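Local atomic coordinates of Cag pathogenicity island protein (Cag10) (Helicobacter pylori 26695, PDB entry 6IQT), a protein that is the VirB8 homologue of the Cag type IV secretion system, and probably serves as a membrane-anchored assembly component of that machinery. Residues 109-114 / 129-134. Residues are numbered along the deposited sequence; the frame is centred on the assembly and turned at random.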
loop_
_atom_site.group_PDB
_atom_site.type_symbol
_atom_site.label_atom_id
_atom_site.label_comp_id
_atom_site.label_asym_id
_atom_site.label_seq_id
_atom_site.Cartn_x
_atom_site.Cartn_y
_atom_site.Cartn_z
ATOM N N PHE A 109 -0.888 8.691 5.114
ATOM C CA PHE A 109 0.223 9.488 5.625
ATOM C C PHE A 109 1.502 8.990 4.973
ATOM O O PHE A 109 1.514 7.973 4.270
ATOM C CB PHE A 109 0.335 9.403 7.158
ATOM C CG PHE A 109 0.305 7.992 7.686
ATOM C CD1 PHE A 109 1.479 7.272 7.837
ATOM C CD2 PHE A 109 -0.908 7.385 8.029
ATOM C CE1 PHE A 109 1.450 5.952 8.317
ATOM C CE2 PHE A 109 -0.941 6.080 8.509
ATOM C CZ PHE A 109 0.239 5.366 8.653
ATOM N N PHE A 110 2.583 9.713 5.225
ATOM C CA PHE A 110 3.899 9.335 4.735
ATOM C C PHE A 110 4.732 8.839 5.907
ATOM O O PHE A 110 4.553 9.291 7.042
ATOM C CB PHE A 110 4.611 10.521 4.066
ATOM C CG PHE A 110 3.957 10.981 2.783
ATOM C CD1 PHE A 110 4.190 10.315 1.590
ATOM C CD2 PHE A 110 3.118 12.081 2.771
ATOM C CE1 PHE A 110 3.600 10.742 0.408
ATOM C CE2 PHE A 110 2.527 12.510 1.590
ATOM C CZ PHE A 110 2.768 11.843 0.414
ATOM N N ILE A 111 5.666 7.927 5.622
ATOM C CA ILE A 111 6.619 7.484 6.633
ATOM C C ILE A 111 8.036 7.623 6.095
ATOM O O ILE A 111 8.283 7.624 4.889
ATOM C CB ILE A 111 6.387 6.031 7.119
ATOM C CG1 ILE A 111 6.652 5.020 6.013
ATOM C CG2 ILE A 111 4.988 5.856 7.691
ATOM C CD1 ILE A 111 6.700 3.590 6.550
ATOM N N THR A 112 8.969 7.756 7.020
ATOM C CA THR A 112 10.387 7.771 6.704
ATOM C C THR A 112 11.025 6.649 7.505
ATOM O O THR A 112 10.741 6.499 8.698
ATOM C CB THR A 112 11.009 9.142 7.028
ATOM O OG1 THR A 112 10.411 10.150 6.195
ATOM C CG2 THR A 112 12.494 9.133 6.767
ATOM N N ILE A 113 11.826 5.827 6.841
ATOM C CA ILE A 113 12.530 4.721 7.481
ATOM C C ILE A 113 14.024 5.024 7.410
ATOM O O ILE A 113 14.585 5.185 6.316
ATOM C CB ILE A 113 12.203 3.372 6.822
ATOM C CG1 ILE A 113 10.682 3.156 6.754
ATOM C CG2 ILE A 113 12.885 2.227 7.576
ATOM C CD1 ILE A 113 10.260 1.866 6.057
ATOM N N LYS A 114 14.665 5.115 8.572
ATOM C CA LYS A 114 16.107 5.332 8.639
ATOM C C LYS A 114 16.788 3.985 8.852
ATOM O O LYS A 114 16.535 3.304 9.855
ATOM C CB LYS A 114 16.482 6.318 9.743
ATOM C CG LYS A 114 17.987 6.629 9.785
ATOM C CD LYS A 114 18.330 7.736 10.782
ATOM C CE LYS A 114 17.805 7.444 12.187
ATOM N NZ LYS A 114 18.410 6.218 12.781
ATOM N N LYS A 129 7.889 6.193 2.163
ATOM C CA LYS A 129 6.745 5.454 1.649
ATOM C C LYS A 129 5.479 6.253 1.915
ATOM O O LYS A 129 5.405 7.011 2.882
ATOM C CB LYS A 129 6.590 4.076 2.314
ATOM C CG LYS A 129 7.673 3.043 1.983
ATOM C CD LYS A 129 7.577 1.861 2.940
ATOM C CE LYS A 129 8.348 0.650 2.435
ATOM N NZ LYS A 129 9.731 1.021 2.051
ATOM N N GLN A 130 4.473 6.054 1.072
ATOM C CA GLN A 130 3.127 6.512 1.382
ATOM C C GLN A 130 2.314 5.308 1.836
ATOM O O GLN A 130 2.334 4.259 1.191
ATOM C CB GLN A 130 2.451 7.190 0.186
ATOM C CG GLN A 130 1.107 7.781 0.571
ATOM C CD GLN A 130 0.157 7.892 -0.599
ATOM O OE1 GLN A 130 -0.037 8.976 -1.145
ATOM N NE2 GLN A 130 -0.442 6.767 -0.992
ATOM N N VAL A 131 1.639 5.446 2.970
ATOM C CA VAL A 131 1.012 4.317 3.639
ATOM C C VAL A 131 -0.454 4.647 3.838
ATOM O O VAL A 131 -0.792 5.769 4.231
ATOM C CB VAL A 131 1.681 4.015 5.006
ATOM C CG1 VAL A 131 0.882 2.973 5.802
ATOM C CG2 VAL A 131 3.140 3.598 4.826
ATOM N N THR A 132 -1.304 3.651 3.615
ATOM C CA THR A 132 -2.732 3.699 3.904
ATOM C C THR A 132 -3.073 2.562 4.857
ATOM O O THR A 132 -2.762 1.403 4.571
ATOM C CB THR A 132 -3.544 3.527 2.613
ATOM O OG1 THR A 132 -3.147 4.507 1.651
ATOM C CG2 THR A 132 -5.031 3.621 2.889
ATOM N N ILE A 133 -3.726 2.860 5.974
ATOM C CA ILE A 133 -4.178 1.764 6.824
ATOM C C ILE A 133 -5.680 1.894 7.042
ATOM O O ILE A 133 -6.249 2.990 7.053
ATOM C CB ILE A 133 -3.447 1.660 8.191
ATOM C CG1 ILE A 133 -3.890 2.757 9.141
ATOM C CG2 ILE A 133 -1.903 1.593 8.060
ATOM C CD1 ILE A 133 -3.886 2.304 10.584
ATOM N N TYR A 134 -6.323 0.748 7.231
ATOM C CA TYR A 134 -7.739 0.680 7.551
ATOM C C TYR A 134 -7.870 0.104 8.951
ATOM O O TYR A 134 -7.266 -0.930 9.251
ATOM C CB TYR A 134 -8.478 -0.190 6.531
ATOM C CG TYR A 134 -8.396 0.334 5.112
ATOM C CD1 TYR A 134 -7.272 0.127 4.325
ATOM C CD2 TYR A 134 -9.448 1.047 4.563
ATOM C CE1 TYR A 134 -7.210 0.621 3.004
ATOM C CE2 TYR A 134 -9.387 1.547 3.281
ATOM C CZ TYR A 134 -8.277 1.328 2.502
ATOM O OH TYR A 134 -8.249 1.828 1.212
#
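Phe109 and Val131 face each other as a hydrogen-bonded pair in the antiparallel beta hairpin of strands 105-117 and 125-137. These are the two central strands of the four-stranded sheet in the NTF2-like VirB8 domain. Val131 N gives a nearly straight bond to Phe109 O (2.8 Å, 174° at the hydrogen), and Phe109 N returns one to Val131 O. Ile111 and Lys129 form the next such pair: Ile111 N bonds Lys129 O at 2.9 Å and Lys129 N bonds Ile111 O at 3.1 Å.

On the face shared by these four residues, CG of Phe109 lies between its own backbone N and carbonyl carbon (chi1 49°). This turns the ring over the neighbouring strand. Val131 O sits beneath the ring centre, and Phe109 CZ meets Val131 CG1 at 3.8 Å. Ile111 CD1 packs on Val131 CG2, while Ile111 CG1 lies against Lys129 CB. Helix 30-43 covers this side, with Val39 touching both Phe109 and Ile111.

Phe110 and Gln130, the non-hydrogen-bonded pair, occupy the other face. There Lys37 of the second subunit packs on Gln130. The Phe110 ring and the Gln130 amide are turned 53° apart, and Phe110 CE1 lies 3.7 Å from Gln130 CB.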